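Local structure of beta-galacturonidase (Eisenbergiella tayi, 6NCW) at residues V229-A235 and I247-F253; M1-F5 and E15-A19. The protein is a family 2 glycoside hydrolase, a beta-galacturonidase that probably releases beta-linked galacturonic acid and may also act as a beta-glucuronidase. All blocks are in the same frame, centred on the assembly; numbering follows the deposited sequence.

Interaction 1 (V229-A235 and I247-F253)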
loop_
_atom_site.group_PDB
_atom_site.type_symbol
_atom_site.label_atom_id
_atom_site.label_comp_id
_atom_site.label_asym_id
_atom_site.label_seq_id
_atom_site.Cartn_x
_atom_site.Cartn_y
_atom_site.Cartn_z
ATOM N N VAL A 229 -15.543 3.786 -40.490
ATOM C CA VAL A 229 -16.286 4.851 -41.162
ATOM C C VAL A 229 -17.734 4.849 -40.691
ATOM O O VAL A 229 -18.397 3.805 -40.687
ATOM C CB VAL A 229 -16.214 4.672 -42.688
ATOM C CG1 VAL A 229 -17.106 5.683 -43.390
ATOM C CG2 VAL A 229 -14.782 4.753 -43.167
ATOM N N LEU A 230 -18.233 6.021 -40.300
ATOM C CA LEU A 230 -19.599 6.190 -39.834
ATOM C C LEU A 230 -20.336 7.193 -40.718
ATOM O O LEU A 230 -19.729 8.083 -41.320
ATOM C CB LEU A 230 -19.645 6.678 -38.366
ATOM C CG LEU A 230 -18.935 5.798 -37.333
ATOM C CD1 LEU A 230 -18.899 6.471 -35.958
ATOM C CD2 LEU A 230 -19.645 4.467 -37.271
ATOM N N TYR A 231 -21.655 7.055 -40.775
ATOM C CA TYR A 231 -22.505 7.995 -41.485
ATOM C C TYR A 231 -23.642 8.456 -40.592
ATOM O O TYR A 231 -24.235 7.653 -39.870
ATOM C CB TYR A 231 -23.099 7.367 -42.742
ATOM C CG TYR A 231 -22.090 6.982 -43.792
ATOM C CD1 TYR A 231 -21.703 7.885 -44.765
ATOM C CD2 TYR A 231 -21.537 5.714 -43.816
ATOM C CE1 TYR A 231 -20.784 7.538 -45.738
ATOM C CE2 TYR A 231 -20.616 5.350 -44.778
ATOM C CZ TYR A 231 -20.250 6.268 -45.749
ATOM O OH TYR A 231 -19.345 5.925 -46.722
ATOM N N LEU A 232 -23.989 9.737 -40.683
ATOM C CA LEU A 232 -25.221 10.197 -40.060
ATOM C C LEU A 232 -26.404 9.826 -40.947
ATOM O O LEU A 232 -26.389 10.084 -42.156
ATOM C CB LEU A 232 -25.182 11.707 -39.829
ATOM C CG LEU A 232 -24.022 12.210 -38.975
ATOM C CD1 LEU A 232 -23.815 13.693 -39.179
ATOM C CD2 LEU A 232 -24.304 11.900 -37.520
ATOM N N ILE A 233 -27.418 9.200 -40.357
ATOM C CA ILE A 233 -28.682 8.949 -41.031
ATOM C C ILE A 233 -29.690 9.930 -40.460
ATOM O O ILE A 233 -29.805 10.075 -39.236
ATOM C CB ILE A 233 -29.146 7.481 -40.898
ATOM C CG1 ILE A 233 -30.447 7.257 -41.662
ATOM C CG2 ILE A 233 -29.317 7.045 -39.435
ATOM C CD1 ILE A 233 -30.810 5.790 -41.826
ATOM N N THR A 234 -30.378 10.651 -41.346
ATOM C CA THR A 234 -31.324 11.686 -40.944
ATOM C C THR A 234 -32.722 11.353 -41.449
ATOM O O THR A 234 -32.903 10.994 -42.619
ATOM C CB THR A 234 -30.892 13.056 -41.467
ATOM O OG1 THR A 234 -29.534 13.298 -41.077
ATOM C CG2 THR A 234 -31.774 14.141 -40.878
ATOM N N ALA A 235 -33.707 11.487 -40.575
ATOM C CA ALA A 235 -35.101 11.340 -40.957
ATOM C C ALA A 235 -35.840 12.616 -40.581
ATOM O O ALA A 235 -35.854 13.004 -39.407
ATOM C CB ALA A 235 -35.734 10.119 -40.286
ATOM N N ILE A 247 -35.136 12.955 -36.509
ATOM C CA ILE A 247 -34.266 12.124 -35.686
ATOM C C ILE A 247 -32.998 11.892 -36.491
ATOM O O ILE A 247 -33.051 11.711 -37.715
ATOM C CB ILE A 247 -34.940 10.794 -35.281
ATOM C CG1 ILE A 247 -34.127 10.092 -34.195
ATOM C CG2 ILE A 247 -35.113 9.879 -36.488
ATOM C CD1 ILE A 247 -34.914 9.073 -33.432
ATOM N N ILE A 248 -31.851 11.969 -35.819
ATOM C CA ILE A 248 -30.552 11.734 -36.438
ATOM C C ILE A 248 -29.846 10.631 -35.653
ATOM O O ILE A 248 -29.812 10.671 -34.419
ATOM C CB ILE A 248 -29.702 13.016 -36.469
ATOM C CG1 ILE A 248 -30.500 14.178 -37.087
ATOM C CG2 ILE A 248 -28.443 12.789 -37.255
ATOM C CD1 ILE A 248 -29.800 15.536 -36.987
ATOM N N ASP A 249 -29.291 9.646 -36.366
ATOM C CA ASP A 249 -28.531 8.571 -35.739
ATOM C C ASP A 249 -27.232 8.361 -36.510
ATOM O O ASP A 249 -26.927 9.139 -37.418
ATOM C CB ASP A 249 -29.369 7.287 -35.675
ATOM C CG ASP A 249 -29.128 6.489 -34.382
ATOM O OD1 ASP A 249 -27.944 6.272 -34.014
ATOM O OD2 ASP A 249 -30.123 6.086 -33.738
ATOM N N ARG A 250 -26.448 7.344 -36.159
ATOM C CA ARG A 250 -25.224 7.027 -36.892
ATOM C C ARG A 250 -25.181 5.553 -37.250
ATOM O O ARG A 250 -25.583 4.700 -36.455
ATOM C CB ARG A 250 -23.969 7.367 -36.100
ATOM C CG ARG A 250 -23.488 8.773 -36.290
ATOM C CD ARG A 250 -22.046 8.923 -35.881
ATOM N NE ARG A 250 -21.802 8.262 -34.601
ATOM C CZ ARG A 250 -20.801 8.564 -33.781
ATOM N NH1 ARG A 250 -19.946 9.532 -34.088
ATOM N NH2 ARG A 250 -20.659 7.898 -32.652
ATOM N N VAL A 251 -24.655 5.256 -38.438
ATOM C CA VAL A 251 -24.597 3.893 -38.941
ATOM C C VAL A 251 -23.193 3.625 -39.457
ATOM O O VAL A 251 -22.408 4.542 -39.711
ATOM C CB VAL A 251 -25.640 3.616 -40.058
ATOM C CG1 VAL A 251 -27.049 3.956 -39.584
ATOM C CG2 VAL A 251 -25.294 4.386 -41.317
ATOM N N GLY A 252 -22.879 2.342 -39.555
ATOM C CA GLY A 252 -21.704 1.887 -40.275
ATOM C C GLY A 252 -22.093 0.689 -41.117
ATOM O O GLY A 252 -22.994 -0.074 -40.762
ATOM N N PHE A 253 -21.440 0.561 -42.265
ATOM C CA PHE A 253 -21.734 -0.509 -43.223
ATOM C C PHE A 253 -20.786 -1.672 -42.937
ATOM O O PHE A 253 -19.635 -1.674 -43.379
ATOM C CB PHE A 253 -21.591 -0.010 -44.664
ATOM C CG PHE A 253 -22.747 0.856 -45.139
ATOM C CD1 PHE A 253 -23.771 0.316 -45.909
ATOM C CD2 PHE A 253 -22.802 2.214 -44.823
ATOM C CE1 PHE A 253 -24.839 1.111 -46.346
ATOM C CE2 PHE A 253 -23.868 3.009 -45.249
ATOM C CZ PHE A 253 -24.885 2.455 -46.011
HETATM O O HOH W 1 -19.455 2.714 -42.867
#

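Interaction 2 (M1-F5 and E15-A19)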
loop_
_atom_site.group_PDB
_atom_site.type_symbol
_atom_site.label_atom_id
_atom_site.label_comp_id
_atom_site.label_asym_id
_atom_site.label_seq_id
_atom_site.Cartn_x
_atom_site.Cartn_y
_atom_site.Cartn_z
ATOM N N MET A 1 -23.576 16.288 -21.946
ATOM C CA MET A 1 -23.291 15.394 -23.057
ATOM C C MET A 1 -24.043 14.059 -22.971
ATOM O O MET A 1 -23.923 13.349 -21.975
ATOM C CB MET A 1 -21.802 15.137 -23.104
ATOM C CG MET A 1 -21.369 14.456 -24.330
ATOM S SD MET A 1 -19.619 14.080 -24.249
ATOM C CE MET A 1 -19.433 13.736 -25.995
ATOM N N ILE A 2 -24.795 13.724 -24.021
ATOM C CA ILE A 2 -25.598 12.509 -24.068
ATOM C C ILE A 2 -25.077 11.528 -25.114
ATOM O O ILE A 2 -25.029 10.320 -24.869
ATOM C CB ILE A 2 -27.085 12.845 -24.333
ATOM C CG1 ILE A 2 -27.656 13.768 -23.248
ATOM C CG2 ILE A 2 -27.902 11.575 -24.418
ATOM C CD1 ILE A 2 -27.834 13.085 -21.896
ATOM N N ARG A 3 -24.729 12.025 -26.297
ATOM C CA ARG A 3 -24.126 11.256 -27.376
ATOM C C ARG A 3 -22.922 12.038 -27.877
ATOM O O ARG A 3 -22.719 13.192 -27.493
ATOM C CB ARG A 3 -25.120 11.020 -28.523
ATOM C CG ARG A 3 -26.482 10.496 -28.094
ATOM C CD ARG A 3 -26.388 9.050 -27.627
ATOM N NE ARG A 3 -25.908 8.158 -28.684
ATOM C CZ ARG A 3 -26.700 7.544 -29.551
ATOM N NH1 ARG A 3 -28.017 7.743 -29.484
ATOM N NH2 ARG A 3 -26.185 6.744 -30.488
ATOM N N THR A 4 -22.113 11.414 -28.740
ATOM C CA THR A 4 -20.983 12.123 -29.338
ATOM C C THR A 4 -21.380 12.948 -30.559
ATOM O O THR A 4 -20.514 13.566 -31.178
ATOM C CB THR A 4 -19.868 11.145 -29.734
ATOM O OG1 THR A 4 -20.388 10.180 -30.654
ATOM C CG2 THR A 4 -19.306 10.411 -28.511
ATOM N N PHE A 5 -22.661 12.979 -30.914
ATOM C CA PHE A 5 -23.147 13.756 -32.040
ATOM C C PHE A 5 -24.532 14.274 -31.667
ATOM O O PHE A 5 -25.131 13.817 -30.690
ATOM C CB PHE A 5 -23.182 12.895 -33.306
ATOM C CG PHE A 5 -24.098 11.711 -33.182
ATOM C CD1 PHE A 5 -25.397 11.770 -33.669
ATOM C CD2 PHE A 5 -23.676 10.558 -32.535
ATOM C CE1 PHE A 5 -26.256 10.693 -33.526
ATOM C CE2 PHE A 5 -24.525 9.471 -32.394
ATOM C CZ PHE A 5 -25.819 9.540 -32.891
ATOM N N GLU A 15 -30.760 19.412 -22.413
ATOM C CA GLU A 15 -30.304 18.460 -21.403
ATOM C C GLU A 15 -30.660 18.974 -20.012
ATOM O O GLU A 15 -30.257 20.074 -19.624
ATOM C CB GLU A 15 -28.790 18.210 -21.517
ATOM C CG GLU A 15 -28.368 16.907 -20.827
ATOM C CD GLU A 15 -26.855 16.634 -20.786
ATOM O OE1 GLU A 15 -26.110 17.103 -21.674
ATOM O OE2 GLU A 15 -26.411 15.916 -19.847
ATOM N N LEU A 16 -31.423 18.184 -19.258
ATOM C CA LEU A 16 -31.655 18.483 -17.852
ATOM C C LEU A 16 -30.561 17.945 -16.929
ATOM O O LEU A 16 -30.483 18.363 -15.758
ATOM C CB LEU A 16 -33.006 17.917 -17.430
ATOM C CG LEU A 16 -34.176 18.619 -18.142
ATOM C CD1 LEU A 16 -35.469 18.244 -17.461
ATOM C CD2 LEU A 16 -33.967 20.121 -18.125
ATOM N N SER A 17 -29.749 17.005 -17.400
ATOM C CA SER A 17 -28.616 16.513 -16.628
ATOM C C SER A 17 -27.410 17.416 -16.885
ATOM O O SER A 17 -27.552 18.515 -17.432
ATOM C CB SER A 17 -28.315 15.061 -16.982
ATOM O OG SER A 17 -28.301 14.891 -18.383
ATOM N N SER A 18 -26.212 16.932 -16.551
ATOM C CA SER A 18 -25.012 17.764 -16.499
ATOM C C SER A 18 -25.277 19.012 -15.655
ATOM O O SER A 18 -24.987 20.132 -16.053
ATOM C CB SER A 18 -24.522 18.142 -17.901
ATOM O OG SER A 18 -24.131 17.003 -18.658
ATOM N N ALA A 19 -25.811 18.797 -14.459
ATOM C CA ALA A 19 -26.298 19.886 -13.622
ATOM C C ALA A 19 -26.434 19.368 -12.202
ATOM O O ALA A 19 -26.419 18.160 -11.959
ATOM C CB ALA A 19 -27.648 20.432 -14.130
HETATM O O HOH W 2 -25.191 13.517 -19.137
#

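Interaction 1 (V229-A235 and I247-F253)
Y231 and V251 form a hydrogen-bonded pair near the open end of a beta hairpin. The hairpin, made of strands 227-238 and 245-251, belongs to the immunoglobulin-like beta-sandwich domain of glycoside hydrolase family 2. Y231, I233 and A235 pair with V251, D249 and I247 through six backbone hydrogen bonds, among them Y231 N to V251 O at 2.8 Å. L232 and T234 form the non-hydrogen-bonded pairs with R250 and I248. Just past the paired strands, a water donates to V229 O and accepts from F253 N, so it bridges the two strands where they part.

Apolar packing differs on the two faces. Y231, I233, A235, I247 and V251 share one face, where I233 CG2 meets V251 CG1 at 3.8 Å. Residues I155 and F157 of strand 150-162 pack against this face. CD2 and CE2 of Y231 meet CD2 and CE2 of F253, with the ring planes nearly perpendicular, at 87°. The Y231 hydroxyl bonds to E221 N. On the face of L232, T234, I248 and R250, T234 and I248 lie side by side and point the same way.

Polar and charged groups gather at D249 and R250. D249 OD1 accepts from R250 N at 2.8 Å through its anti lone pair. The R250 chain runs past L232, with CG 3.5 Å from L232 CD2, and then bends at chi3 (-45°). The guanidinium forms a salt bridge through NH1 to E325, on helix 317-326 of the barrel domain. L230 CD1 sits over the centre of one guanidinium face, 3.6 Å from R250 CZ.

Interaction 2 (M1-F5 and E15-A19)
M1 is the first residue of the chain, and its backbone N forms a salt bridge with a side chain, 2.7 Å from E15 OE1. The bond uses the syn lone pair of OE1, on the side of the other carboxylate oxygen. The E15 side chain reaches across because CG stands opposite the backbone N (chi1 -161°) and the chain stays extended beyond it. A positive amino terminus here would probably favour the ionised carboxylate.

The second oxygen, E15 OE2, is held from its own segment. S17 OG donates to it at 2.6 Å, along the anti lone pair. S18 OG donates at 2.8 Å from above the carboxylate plane. A water gives a third bond to OE2 and also donates to M1 O at 3.1 Å, so it forms a second link between the segments. Together these bonds should restrict rotation of the carboxylate and keep OE1 turned to M1 N.

E15 ends strand 12-15, and S17 and S18 lie in the short turn that leads into strand 19-26. S18 and A19 both face V39 of strand 35-39, which makes a G1 beta bulge. S18 has the positive phi (51°) of that bulge, and its CB points toward residues 1-5. S17 OG has a second partner in V142 N, which ties this turn to strand 142-147.

I2 adds van der Waals contact. Its CG1 stands opposite the carbonyl carbon, and the CD1 end swings over to the E15 carboxylate, the two side chains crossing obliquely. CD1 lies 3.8 Å from E15 CD and 4.0 Å from S17 OG. The contact is at the protein surface, where M1 packs on S18 of a second subunit, and S18 on M1 of that subunit.

How the interactions relate
Following the chain from the N terminus, interaction 2 comes first. It closes a short loop around strand 12-15, bringing the first residues back to the turn before strand 19-26. Interaction 1 opens more than 200 residues later and closes a hairpin in the immunoglobulin-like domain. The two are in series; neither nests in nor crosses the other. Their centres are about 19 Å apart, yet residues 1-5 join them: T4 and F5 pack on R250, and F5 also on D249. R3 and T4 bond to D321, and T4 OG1 to E325, both on helix 317-326. This N-terminal segment thus ties the first beta domain, the hairpin and the barrel domain together.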